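Local coordinates for extracellular solute-binding protein family 1 (Arthrobacter chlorophenolicus, PDB 4R2F), which binds the disaccharide laminaribiose and probably hands sugars on to a membrane transporter of the ABC type, at residues Q82-A87 against A95-G100; I120-S125 against S325-V330; W159-L164 against V284-G289; I204-M209 against Q398-F403. All coordinates share one frame; numbering follows the deposited sequence.

Interaction 1: residues Q82-A87 against A95-G100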
loop_
_atom_site.group_PDB
_atom_site.type_symbol
_atom_site.label_atom_id
_atom_site.label_comp_id
_atom_site.label_asym_id
_atom_site.label_seq_id
_atom_site.Cartn_x
_atom_site.Cartn_y
_atom_site.Cartn_z
ATOM N N GLN A 82 2.959 0.637 -16.192
ATOM C CA GLN A 82 3.144 0.574 -17.625
ATOM C C GLN A 82 2.102 -0.347 -18.242
ATOM O O GLN A 82 1.599 -0.063 -19.329
ATOM C CB GLN A 82 4.580 0.093 -17.939
ATOM C CG GLN A 82 4.832 -0.368 -19.373
ATOM C CD GLN A 82 4.816 0.762 -20.378
ATOM O OE1 GLN A 82 4.863 1.940 -20.014
ATOM N NE2 GLN A 82 4.757 0.407 -21.660
ATOM N N THR A 83 1.786 -1.450 -17.566
ATOM C CA THR A 83 0.771 -2.380 -18.069
ATOM C C THR A 83 -0.578 -1.664 -18.300
ATOM O O THR A 83 -1.136 -1.694 -19.410
ATOM C CB THR A 83 0.590 -3.572 -17.124
ATOM O OG1 THR A 83 1.861 -4.201 -16.891
ATOM C CG2 THR A 83 -0.387 -4.555 -17.695
ATOM N N PHE A 84 -1.073 -0.977 -17.274
ATOM C CA PHE A 84 -2.276 -0.131 -17.418
ATOM C C PHE A 84 -2.128 1.013 -18.419
ATOM O O PHE A 84 -3.020 1.222 -19.245
ATOM C CB PHE A 84 -2.700 0.464 -16.068
ATOM C CG PHE A 84 -3.409 -0.507 -15.172
ATOM C CD1 PHE A 84 -4.787 -0.690 -15.270
ATOM C CD2 PHE A 84 -2.708 -1.230 -14.217
ATOM C CE1 PHE A 84 -5.434 -1.587 -14.448
ATOM C CE2 PHE A 84 -3.365 -2.118 -13.381
ATOM C CZ PHE A 84 -4.723 -2.291 -13.493
ATOM N N SER A 85 -1.038 1.780 -18.327
ATOM C CA SER A 85 -0.856 2.914 -19.232
ATOM C C SER A 85 -0.896 2.458 -20.690
ATOM O O SER A 85 -1.547 3.109 -21.525
ATOM C CB SER A 85 0.459 3.651 -18.986
ATOM O OG SER A 85 0.420 4.373 -17.768
ATOM N N SER A 86 -0.211 1.350 -20.976
ATOM C CA SER A 86 -0.162 0.788 -22.328
ATOM C C SER A 86 -1.515 0.229 -22.786
ATOM O O SER A 86 -1.936 0.494 -23.908
ATOM C CB SER A 86 0.937 -0.270 -22.464
ATOM O OG SER A 86 1.116 -0.624 -23.832
ATOM N N ALA A 87 -2.199 -0.536 -21.943
ATOM C CA ALA A 87 -3.539 -1.039 -22.303
ATOM C C ALA A 87 -4.545 0.091 -22.604
ATOM O O ALA A 87 -5.277 0.042 -23.579
ATOM C CB ALA A 87 -4.096 -1.934 -21.206
ATOM N N ALA A 95 -12.999 -2.565 -18.274
ATOM C CA ALA A 95 -14.107 -1.670 -17.934
ATOM C C ALA A 95 -13.991 -1.141 -16.493
ATOM O O ALA A 95 -14.348 0.013 -16.197
ATOM C CB ALA A 95 -15.434 -2.406 -18.106
ATOM N N VAL A 96 -13.513 -2.012 -15.610
ATOM C CA VAL A 96 -13.381 -1.753 -14.190
ATOM C C VAL A 96 -12.094 -2.374 -13.681
ATOM O O VAL A 96 -11.688 -3.450 -14.136
ATOM C CB VAL A 96 -14.522 -2.429 -13.393
ATOM C CG1 VAL A 96 -14.457 -2.056 -11.918
ATOM C CG2 VAL A 96 -15.878 -2.076 -13.979
ATOM N N SER A 97 -11.473 -1.728 -12.703
ATOM C CA SER A 97 -10.294 -2.293 -12.079
ATOM C C SER A 97 -10.009 -1.791 -10.681
ATOM O O SER A 97 -10.474 -0.711 -10.250
ATOM C CB SER A 97 -9.040 -2.040 -12.960
ATOM O OG SER A 97 -8.422 -0.792 -12.697
ATOM N N THR A 98 -9.227 -2.593 -9.970
ATOM C CA THR A 98 -8.422 -2.101 -8.869
ATOM C C THR A 98 -7.042 -1.781 -9.449
ATOM O O THR A 98 -6.843 -1.782 -10.663
ATOM C CB THR A 98 -8.301 -3.131 -7.740
ATOM O OG1 THR A 98 -7.627 -4.321 -8.209
ATOM C CG2 THR A 98 -9.653 -3.490 -7.246
ATOM N N GLY A 99 -6.097 -1.453 -8.603
ATOM C CA GLY A 99 -4.755 -1.131 -9.094
ATOM C C GLY A 99 -4.086 -0.192 -8.138
ATOM O O GLY A 99 -4.326 -0.245 -6.932
ATOM N N GLY A 100 -3.249 0.680 -8.678
ATOM C CA GLY A 100 -2.501 1.593 -7.870
ATOM C C GLY A 100 -3.404 2.506 -7.067
ATOM O O GLY A 100 -4.517 2.819 -7.473
#

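Interaction 2: residues I120-S125 against S325-V330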
loop_
_atom_site.group_PDB
_atom_site.type_symbol
_atom_site.label_atom_id
_atom_site.label_comp_id
_atom_site.label_asym_id
_atom_site.label_seq_id
_atom_site.Cartn_x
_atom_site.Cartn_y
_atom_site.Cartn_z
ATOM N N ILE A 120 -22.124 6.164 -6.539
ATOM C CA ILE A 120 -22.339 6.800 -5.252
ATOM C C ILE A 120 -23.844 6.970 -4.958
ATOM O O ILE A 120 -24.281 6.690 -3.854
ATOM C CB ILE A 120 -21.663 8.177 -5.173
ATOM C CG1 ILE A 120 -20.125 8.068 -5.241
ATOM C CG2 ILE A 120 -22.072 8.899 -3.893
ATOM C CD1 ILE A 120 -19.488 7.285 -4.134
ATOM N N GLU A 121 -24.608 7.445 -5.936
ATOM C CA GLU A 121 -26.079 7.561 -5.810
ATOM C C GLU A 121 -26.719 6.225 -5.494
ATOM O O GLU A 121 -27.566 6.152 -4.616
ATOM C CB GLU A 121 -26.735 8.053 -7.105
ATOM C CG GLU A 121 -26.494 9.499 -7.507
ATOM C CD GLU A 121 -26.965 9.782 -8.941
ATOM O OE1 GLU A 121 -28.024 9.245 -9.348
ATOM O OE2 GLU A 121 -26.282 10.537 -9.677
ATOM N N LYS A 122 -26.340 5.174 -6.230
ATOM C CA LYS A 122 -26.883 3.864 -5.992
ATOM C C LYS A 122 -26.535 3.368 -4.586
ATOM O O LYS A 122 -27.353 2.715 -3.946
ATOM C CB LYS A 122 -26.449 2.852 -7.058
ATOM C CG LYS A 122 -26.999 3.114 -8.462
ATOM C CD LYS A 122 -26.281 2.213 -9.478
ATOM C CE LYS A 122 -27.021 2.093 -10.791
ATOM N NZ LYS A 122 -28.232 1.255 -10.613
ATOM N N LEU A 123 -25.341 3.681 -4.094
ATOM C CA LEU A 123 -24.953 3.267 -2.745
ATOM C C LEU A 123 -25.742 4.045 -1.678
ATOM O O LEU A 123 -26.058 3.512 -0.623
ATOM C CB LEU A 123 -23.460 3.472 -2.516
ATOM C CG LEU A 123 -22.541 2.642 -3.398
ATOM C CD1 LEU A 123 -21.093 3.088 -3.196
ATOM C CD2 LEU A 123 -22.717 1.151 -3.157
ATOM N N LYS A 124 -26.046 5.308 -1.957
ATOM C CA LYS A 124 -26.892 6.080 -1.063
ATOM C C LYS A 124 -28.286 5.479 -0.980
ATOM O O LYS A 124 -28.852 5.416 0.092
ATOM C CB LYS A 124 -26.957 7.542 -1.495
ATOM C CG LYS A 124 -25.683 8.294 -1.152
ATOM C CD LYS A 124 -25.726 9.728 -1.605
ATOM C CE LYS A 124 -24.412 10.402 -1.284
ATOM N NZ LYS A 124 -24.442 11.816 -1.700
ATOM N N SER A 125 -28.815 4.998 -2.102
ATOM C CA SER A 125 -30.183 4.465 -2.133
ATOM C C SER A 125 -30.249 3.150 -1.432
ATOM O O SER A 125 -31.171 2.937 -0.648
ATOM C CB SER A 125 -30.692 4.256 -3.563
ATOM O OG SER A 125 -30.749 5.474 -4.248
ATOM N N SER A 325 -21.054 -1.340 -16.006
ATOM C CA SER A 325 -19.895 -1.056 -15.157
ATOM C C SER A 325 -20.399 -0.658 -13.752
ATOM O O SER A 325 -19.950 -1.193 -12.754
ATOM C CB SER A 325 -19.046 0.060 -15.749
ATOM O OG SER A 325 -18.424 -0.345 -16.947
ATOM N N GLU A 326 -21.391 0.228 -13.715
ATOM C CA GLU A 326 -21.924 0.762 -12.468
ATOM C C GLU A 326 -22.601 -0.309 -11.649
ATOM O O GLU A 326 -22.383 -0.397 -10.453
ATOM C CB GLU A 326 -22.879 1.917 -12.757
ATOM C CG GLU A 326 -22.100 3.144 -13.164
ATOM C CD GLU A 326 -22.886 4.164 -13.947
ATOM O OE1 GLU A 326 -24.082 3.957 -14.286
ATOM O OE2 GLU A 326 -22.275 5.210 -14.207
ATOM N N GLU A 327 -23.402 -1.141 -12.300
ATOM C CA GLU A 327 -24.016 -2.271 -11.616
ATOM C C GLU A 327 -22.977 -3.228 -11.057
ATOM O O GLU A 327 -23.120 -3.697 -9.925
ATOM C CB GLU A 327 -24.966 -3.035 -12.547
ATOM C CG GLU A 327 -26.287 -2.323 -12.841
ATOM C CD GLU A 327 -27.105 -1.966 -11.596
ATOM O OE1 GLU A 327 -27.315 -2.830 -10.714
ATOM O OE2 GLU A 327 -27.568 -0.811 -11.514
ATOM N N PHE A 328 -21.932 -3.513 -11.840
ATOM C CA PHE A 328 -20.897 -4.413 -11.383
ATOM C C PHE A 328 -20.278 -3.848 -10.127
ATOM O O PHE A 328 -20.092 -4.583 -9.159
ATOM C CB PHE A 328 -19.771 -4.655 -12.405
ATOM C CG PHE A 328 -18.654 -5.516 -11.845
ATOM C CD1 PHE A 328 -18.786 -6.891 -11.770
ATOM C CD2 PHE A 328 -17.502 -4.940 -11.327
ATOM C CE1 PHE A 328 -17.798 -7.677 -11.217
ATOM C CE2 PHE A 328 -16.503 -5.714 -10.770
ATOM C CZ PHE A 328 -16.654 -7.094 -10.708
ATOM N N VAL A 329 -19.928 -2.561 -10.155
ATOM C CA VAL A 329 -19.208 -1.967 -9.019
ATOM C C VAL A 329 -20.078 -2.005 -7.766
ATOM O O VAL A 329 -19.584 -2.288 -6.697
ATOM C CB VAL A 329 -18.686 -0.539 -9.301
ATOM C CG1 VAL A 329 -18.173 0.129 -8.018
ATOM C CG2 VAL A 329 -17.589 -0.542 -10.363
ATOM N N VAL A 330 -21.374 -1.748 -7.907
ATOM C CA VAL A 330 -22.271 -1.765 -6.747
ATOM C C VAL A 330 -22.394 -3.195 -6.200
ATOM O O VAL A 330 -22.342 -3.441 -4.971
ATOM C CB VAL A 330 -23.642 -1.172 -7.132
ATOM C CG1 VAL A 330 -24.662 -1.322 -6.027
ATOM C CG2 VAL A 330 -23.477 0.292 -7.500
#

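Interaction 3: residues W159-L164 against V284-G289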
loop_
_atom_site.group_PDB
_atom_site.type_symbol
_atom_site.label_atom_id
_atom_site.label_comp_id
_atom_site.label_asym_id
_atom_site.label_seq_id
_atom_site.Cartn_x
_atom_site.Cartn_y
_atom_site.Cartn_z
ATOM N N TRP A 159 6.111 -5.200 12.433
ATOM C CA TRP A 159 5.871 -6.535 12.973
ATOM C C TRP A 159 7.153 -7.036 13.573
ATOM O O TRP A 159 8.232 -6.592 13.165
ATOM C CB TRP A 159 5.447 -7.521 11.862
ATOM C CG TRP A 159 4.116 -7.226 11.287
ATOM C CD1 TRP A 159 3.837 -6.293 10.353
ATOM C CD2 TRP A 159 2.863 -7.848 11.627
ATOM N NE1 TRP A 159 2.494 -6.284 10.083
ATOM C CE2 TRP A 159 1.872 -7.230 10.850
ATOM C CE3 TRP A 159 2.492 -8.875 12.499
ATOM C CZ2 TRP A 159 0.523 -7.594 10.916
ATOM C CZ3 TRP A 159 1.155 -9.234 12.572
ATOM C CH2 TRP A 159 0.186 -8.603 11.777
ATOM N N TYR A 160 7.030 -7.997 14.497
ATOM C CA TYR A 160 8.183 -8.659 15.070
ATOM C C TYR A 160 7.885 -10.100 15.378
ATOM O O TYR A 160 6.726 -10.507 15.496
ATOM C CB TYR A 160 8.686 -7.943 16.332
ATOM C CG TYR A 160 7.848 -8.093 17.593
ATOM C CD1 TYR A 160 6.632 -7.426 17.739
ATOM C CD2 TYR A 160 8.315 -8.826 18.678
ATOM C CE1 TYR A 160 5.874 -7.537 18.903
ATOM C CE2 TYR A 160 7.570 -8.939 19.852
ATOM C CZ TYR A 160 6.351 -8.286 19.973
ATOM O OH TYR A 160 5.615 -8.405 21.135
ATOM N N ARG A 161 8.944 -10.878 15.504
ATOM C CA ARG A 161 8.812 -12.257 15.904
ATOM C C ARG A 161 9.362 -12.370 17.327
ATOM O O ARG A 161 10.549 -12.158 17.578
ATOM C CB ARG A 161 9.536 -13.162 14.915
ATOM C CG ARG A 161 9.385 -14.640 15.195
ATOM C CD ARG A 161 10.117 -15.471 14.145
ATOM N NE ARG A 161 9.314 -15.852 12.964
ATOM C CZ ARG A 161 8.404 -16.837 12.923
ATOM N NH1 ARG A 161 7.768 -17.132 11.796
ATOM N NH2 ARG A 161 8.105 -17.530 14.004
ATOM N N LYS A 162 8.483 -12.685 18.259
ATOM C CA LYS A 162 8.858 -12.737 19.692
ATOM C C LYS A 162 10.049 -13.650 19.989
ATOM O O LYS A 162 10.945 -13.276 20.739
ATOM C CB LYS A 162 7.693 -13.207 20.536
ATOM C CG LYS A 162 6.433 -12.377 20.398
ATOM C CD LYS A 162 5.334 -12.872 21.334
ATOM C CE LYS A 162 5.016 -14.337 21.110
ATOM N NZ LYS A 162 3.592 -14.602 21.394
ATOM N N SER A 163 10.077 -14.829 19.373
ATOM C CA SER A 163 11.152 -15.794 19.645
ATOM C C SER A 163 12.515 -15.224 19.293
ATOM O O SER A 163 13.505 -15.520 19.943
ATOM C CB SER A 163 10.911 -17.106 18.888
ATOM O OG SER A 163 10.743 -16.879 17.488
ATOM N N LEU A 164 12.575 -14.379 18.276
ATOM C CA LEU A 164 13.863 -13.878 17.823
ATOM C C LEU A 164 14.353 -12.723 18.655
ATOM O O LEU A 164 15.564 -12.506 18.777
ATOM C CB LEU A 164 13.794 -13.471 16.337
ATOM C CG LEU A 164 13.634 -14.675 15.410
ATOM C CD1 LEU A 164 13.540 -14.259 13.953
ATOM C CD2 LEU A 164 14.796 -15.640 15.603
ATOM N N VAL A 284 1.811 -15.048 5.211
ATOM C CA VAL A 284 3.005 -15.858 5.065
ATOM C C VAL A 284 2.854 -17.319 5.510
ATOM O O VAL A 284 3.803 -18.084 5.381
ATOM C CB VAL A 284 4.234 -15.191 5.738
ATOM C CG1 VAL A 284 4.330 -13.721 5.330
ATOM C CG2 VAL A 284 4.209 -15.328 7.253
ATOM N N GLY A 285 1.673 -17.714 5.991
ATOM C CA GLY A 285 1.436 -19.083 6.451
ATOM C C GLY A 285 2.178 -19.484 7.719
ATOM O O GLY A 285 2.732 -20.572 7.800
ATOM N N ASP A 286 2.222 -18.593 8.707
ATOM C CA ASP A 286 2.676 -18.951 10.055
ATOM C C ASP A 286 1.820 -18.235 11.071
ATOM O O ASP A 286 2.099 -17.092 11.459
ATOM C CB ASP A 286 4.154 -18.597 10.305
ATOM C CG ASP A 286 4.639 -19.005 11.703
ATOM O OD1 ASP A 286 3.824 -19.141 12.645
ATOM O OD2 ASP A 286 5.858 -19.183 11.870
ATOM N N THR A 287 0.789 -18.941 11.503
ATOM C CA THR A 287 -0.117 -18.479 12.544
ATOM C C THR A 287 0.162 -19.149 13.906
ATOM O O THR A 287 -0.751 -19.354 14.688
ATOM C CB THR A 287 -1.570 -18.774 12.124
ATOM O OG1 THR A 287 -1.677 -20.166 11.801
ATOM C CG2 THR A 287 -1.990 -17.899 10.882
ATOM N N SER A 288 1.417 -19.480 14.191
ATOM C CA SER A 288 1.819 -19.901 15.532
ATOM C C SER A 288 1.517 -18.843 16.615
ATOM O O SER A 288 1.429 -19.194 17.770
ATOM C CB SER A 288 3.311 -20.212 15.564
ATOM O OG SER A 288 4.092 -19.047 15.294
ATOM N N GLY A 289 1.384 -17.564 16.252
ATOM C CA GLY A 289 1.249 -16.489 17.253
ATOM C C GLY A 289 2.593 -15.823 17.545
ATOM O O GLY A 289 2.669 -14.862 18.313
#

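Interaction 4: residues I204-M209 against Q398-F403. With BGC (beta-D-glucopyranose), chain B.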
loop_
_atom_site.group_PDB
_atom_site.type_symbol
_atom_site.label_atom_id
_atom_site.label_comp_id
_atom_site.label_asym_id
_atom_site.label_seq_id
_atom_site.Cartn_x
_atom_site.Cartn_y
_atom_site.Cartn_z
ATOM N N ILE A 204 7.440 -2.916 -1.386
ATOM C CA ILE A 204 7.552 -2.637 0.043
ATOM C C ILE A 204 8.767 -1.749 0.350
ATOM O O ILE A 204 8.690 -0.853 1.207
ATOM C CB ILE A 204 7.583 -3.953 0.833
ATOM C CG1 ILE A 204 6.214 -4.652 0.717
ATOM C CG2 ILE A 204 8.002 -3.751 2.281
ATOM C CD1 ILE A 204 5.037 -3.910 1.349
ATOM N N GLY A 205 9.872 -1.982 -0.353
ATOM C CA GLY A 205 11.056 -1.134 -0.231
ATOM C C GLY A 205 10.749 0.313 -0.543
ATOM O O GLY A 205 11.177 1.214 0.196
ATOM N N ASN A 206 10.026 0.533 -1.642
ATOM C CA ASN A 206 9.554 1.876 -2.016
ATOM C C ASN A 206 8.816 2.493 -0.847
ATOM O O ASN A 206 9.005 3.661 -0.516
ATOM C CB ASN A 206 8.584 1.807 -3.194
ATOM C CG ASN A 206 9.248 1.484 -4.514
ATOM O OD1 ASN A 206 8.566 1.347 -5.522
ATOM N ND2 ASN A 206 10.566 1.425 -4.536
ATOM N N HIS A 207 7.976 1.691 -0.201
ATOM C CA HIS A 207 7.087 2.220 0.800
ATOM C C HIS A 207 7.842 2.556 2.064
ATOM O O HIS A 207 7.508 3.515 2.754
ATOM C CB HIS A 207 5.971 1.235 1.096
ATOM C CG HIS A 207 5.106 0.939 -0.089
ATOM N ND1 HIS A 207 4.162 -0.064 -0.091
ATOM C CD2 HIS A 207 5.028 1.533 -1.307
ATOM C CE1 HIS A 207 3.545 -0.084 -1.261
ATOM N NE2 HIS A 207 4.051 0.880 -2.014
ATOM N N LEU A 208 8.859 1.750 2.348
ATOM C CA LEU A 208 9.754 1.985 3.441
ATOM C C LEU A 208 10.447 3.336 3.275
ATOM O O LEU A 208 10.587 4.059 4.237
ATOM C CB LEU A 208 10.798 0.867 3.526
ATOM C CG LEU A 208 11.763 0.945 4.697
ATOM C CD1 LEU A 208 11.052 1.034 6.050
ATOM C CD2 LEU A 208 12.714 -0.239 4.654
ATOM N N MET A 209 10.891 3.664 2.065
ATOM C CA MET A 209 11.646 4.928 1.841
ATOM C C MET A 209 10.762 6.089 2.315
ATOM O O MET A 209 11.153 6.896 3.185
ATOM C CB MET A 209 12.038 5.107 0.363
ATOM C CG MET A 209 13.036 4.097 -0.234
ATOM S SD MET A 209 14.646 3.938 0.571
ATOM C CE MET A 209 14.376 2.520 1.615
ATOM N N GLN A 398 9.628 5.145 -12.398
ATOM C CA GLN A 398 11.006 4.690 -12.246
ATOM C C GLN A 398 11.782 5.365 -11.149
ATOM O O GLN A 398 12.590 4.713 -10.507
ATOM C CB GLN A 398 11.754 4.836 -13.581
ATOM C CG GLN A 398 11.253 3.892 -14.661
ATOM C CD GLN A 398 11.320 2.429 -14.238
ATOM O OE1 GLN A 398 10.371 1.683 -14.447
ATOM N NE2 GLN A 398 12.433 2.024 -13.615
ATOM N N ALA A 399 11.528 6.651 -10.895
ATOM C CA ALA A 399 12.349 7.389 -9.936
ATOM C C ALA A 399 12.339 6.826 -8.513
ATOM O O ALA A 399 13.380 6.781 -7.852
ATOM C CB ALA A 399 11.964 8.863 -9.908
ATOM N N LEU A 400 11.156 6.465 -8.008
ATOM C CA LEU A 400 11.054 5.930 -6.669
ATOM C C LEU A 400 11.712 4.539 -6.628
ATOM O O LEU A 400 12.434 4.240 -5.688
ATOM C CB LEU A 400 9.582 5.845 -6.219
ATOM C CG LEU A 400 9.308 5.331 -4.804
ATOM C CD1 LEU A 400 10.203 5.997 -3.775
ATOM C CD2 LEU A 400 7.833 5.519 -4.441
ATOM N N ASN A 401 11.468 3.719 -7.654
ATOM C CA ASN A 401 12.060 2.374 -7.703
ATOM C C ASN A 401 13.563 2.437 -7.574
ATOM O O ASN A 401 14.157 1.759 -6.728
ATOM C CB ASN A 401 11.682 1.633 -8.983
ATOM C CG ASN A 401 10.223 1.181 -8.992
ATOM O OD1 ASN A 401 9.526 1.319 -9.983
ATOM N ND2 ASN A 401 9.774 0.623 -7.894
ATOM N N GLN A 402 14.160 3.297 -8.390
ATOM C CA GLN A 402 15.636 3.431 -8.502
ATOM C C GLN A 402 16.236 4.050 -7.254
ATOM O O GLN A 402 17.269 3.607 -6.750
ATOM C CB GLN A 402 15.984 4.200 -9.813
ATOM C CG GLN A 402 15.498 3.404 -11.032
ATOM C CD GLN A 402 15.728 4.038 -12.407
ATOM O OE1 GLN A 402 15.614 3.364 -13.446
ATOM N NE2 GLN A 402 16.031 5.319 -12.424
ATOM N N PHE A 403 15.546 5.035 -6.694
ATOM C CA PHE A 403 15.940 5.596 -5.405
ATOM C C PHE A 403 16.043 4.507 -4.346
ATOM O O PHE A 403 17.042 4.400 -3.623
ATOM C CB PHE A 403 14.933 6.666 -5.010
ATOM C CG PHE A 403 15.118 7.221 -3.648
ATOM C CD1 PHE A 403 16.254 7.943 -3.313
ATOM C CD2 PHE A 403 14.139 7.055 -2.688
ATOM C CE1 PHE A 403 16.409 8.463 -2.049
ATOM C CE2 PHE A 403 14.286 7.593 -1.436
ATOM C CZ PHE A 403 15.429 8.293 -1.108
HETATM C C2 BGC B . -0.566 -0.211 -2.448
HETATM C C3 BGC B . -1.057 0.631 -3.627
HETATM C C4 BGC B . 0.132 1.150 -4.423
HETATM C C5 BGC B . 1.024 -0.010 -4.846
HETATM C C6 BGC B . 2.301 0.474 -5.545
HETATM C C1 BGC B . 0.228 -1.355 -3.054
HETATM O O2 BGC B . -1.657 -0.699 -1.676
HETATM O O3 BGC B . -1.848 1.725 -3.162
HETATM O O4 BGC B . -0.326 1.785 -5.610
HETATM O O5 BGC B . 1.382 -0.803 -3.709
HETATM O O6 BGC B . 3.139 1.264 -4.673
HETATM O O HOH W 1 12.110 -0.563 -5.969
#

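Interaction 1: residues Q82-A87 against A95-G100
Phe84 and Ser97 are brought together by their first torsions: the Phe84 CG stands anti to the carbonyl carbon (chi1 -77°), sending the ring from helix 80-89 toward residues 95-100, while Ser97 holds OG between its backbone N and carbonyl carbon (chi1 87°). The far end of the ring does the touching. Its CE1 lies 3.6 Å from Ser97 OG and 3.9 Å from Ser97 CB, and the neighbouring CZ lies 3.6 Å from Thr98 O, both oxygens being approached obliquely. The two oxygens are themselves linked, because Ser97 OG donates to Thr98 O over 2.8 Å, tilted 31° from the carbonyl plane. Tyr316 OH is a second hydrogen-bond partner of Ser97 OG. With an alanine in place of this serine, Thr98 O would probably lose its serine donor and Tyr316 its mate, and a small gap would be likely to open beside Phe84 CE1. Farther along, Gly99 takes a backbone conformation in which a CB would press on the Thr98 carbonyl O, and that same CB would fall only 3.5 Å from Phe84 CZ. Phe84 is also packed by Met45, Ile75 and Phe107, which seats the ring between helix 80-89, strand 96-97 and helix 103-109. The segment then runs on to Gly100 in the glycan pocket. Chemically the contact is one corner of an aromatic ring, CE1 and CZ, set obliquely against two buried oxygens, whose partial negative charge would suit the slightly positive C-H groups; these polar atoms pair with each other and with Tyr316, not with Phe84.

Interaction 2: residues I120-S125 against S325-V330
Helices 117-126 and 322-335 pass each other at 45° between their N-to-C directions, the short axes coming within 10.1 Å, and their backbones draw nearest where the CA atoms of Leu123 and Val330 lie 7.0 Å apart. Val330 lies at the centre of the contact. Its CG2 sits 3.9 Å from Lys122 CD, against the aliphatic part of a lysine chain that crosses it at about a right angle, and its CG1 faces Leu123 CD2 at 4.3 Å, a looser apolar touch. Beyond these apolar touches the lysine bends at its last torsion (chi4 -72°) to carry NZ to Glu327, which folds its own chain at chi2 (-57°) to present OE2. The two form a salt bridge, although the modelled 2.3 Å from Lys122 NZ to Glu327 OE2 is too short to be trusted as a length. The charged pair lies at the partly exposed margin, while Leu123 is buried. Glu326, pointing toward helix 117-126, packs on Lys118 and Val119, and Val329 adds its side chain to Met315 of strand 306-316. Such helix-on-helix packing over a central sheet is characteristic of the two-lobed alpha/beta fold of extracellular solute-binding proteins.

Interaction 3: residues W159-L164 against V284-G289
Strand 145-161 turns into helix 162-168 at Arg161, the N-cap residue, and the Arg161 CA lies 8.8 Å from the Gly289 CA in the irregular loop 285-289. That loop holds an Asx turn: Asp286 OD1 accepts from Ser288 N at 2.9 Å, and also from Ser288 OG at 2.7 Å. One carboxylate oxygen thus ties down its own loop, and the other reaches across. Asp286 OD2 accepts a hydrogen bond from Arg161 NH1 at 2.8 Å, almost straight (176°), a salt bridge lying in the guanidinium plane and meeting OD2 from above the carboxylate plane; the two flat groups are turned 52° apart. Arg161 gets there by running extended from the strand and bending at chi3 (-90°). Its guanidinium is shared further: NH2 forms a salt bridge with Asp290, and NH1 also donates to Trp266 O. An asparagine in place of Asp286 would probably leave Arg161 without one of its two carboxylate mates and weaken the link between loop and strand. The contact thus joins the loop that follows helix 280-284 to the strand-helix junction, near the surface and away from the glycan. A second, looser tie lies farther out, where the exposed Lys162, bent at its third and fourth torsions, donates a hydrogen bond from NZ to Gly289 O at 3.2 Å, from above the carbonyl plane.

Interaction 4: residues I204-M209 against Q398-F403
Asn206 and Leu400 pack closely where helices 204-215 and 398-408 cross almost perpendicularly, at 87° with their short axes 9.1 Å apart. Here Asn206 CB lies 3.9 Å from Leu400 CG. One turn on, Met209 CB rests 3.8 Å from Phe403 CE2, and its chain, bent at chi2 and chi3, curls until SD stands 4.9 Å from the ring centroid, 38° off the normal: an oblique Met-aromatic contact. Phe403 is stacked in turn on Phe421 of helix 414-428, so this side is packed with apolar groups. The other side, around the partly exposed Asn401, is looser and wetter. Asn206 OD1 and Asn401 ND2 approach to 2.8 Å, but at an angle too poor for a hydrogen bond, with the amide planes 37° apart. A water bridges instead, donating to Asn401 O at 3.2 Å, accepting from Asn401 ND2 and, weakly, from Asn206 ND2, whose firmer partner is Thr404 OG1. Next along the helix from Asn206, His207 turns to the ligand: its NE2 donates to O6 of a bound glucose at 2.8 Å, with the sugar oxygen at the ring edge. Arg156 NE hydrogen-bonds His207 ND1, which, with the bond to O6, probably holds the imidazole in its rotation. Asp154, Asn311 and Asp395 also hydrogen-bond glucose, in the interlobe sugar pocket of a solute-binding protein.

Interactions 1 and 2 come together in one lobe: their centres are 21 Å apart, yet Val96 CG1 meets Val329 CG2 at 3.8 Å, so strand 96-97 packs directly on helix 322-335. Interactions 3 and 4 belong to the other side of the molecule, with centres 26 Å apart; the centres of interactions 2 and 3 are about 40 Å apart. Along the chain interaction 1 closes first. Residues 120-125, 159-164, 204-209, 284-289, 325-330 and 398-403 then follow, so the backbone leaves the first lobe, is back in it by strand 306-316 and helix 322-335, and crosses once more to reach helix 398-408. Interactions 1 and 4, centred 20 Å apart, bring Gly100 and His207 to the bound glycan from the two lobes.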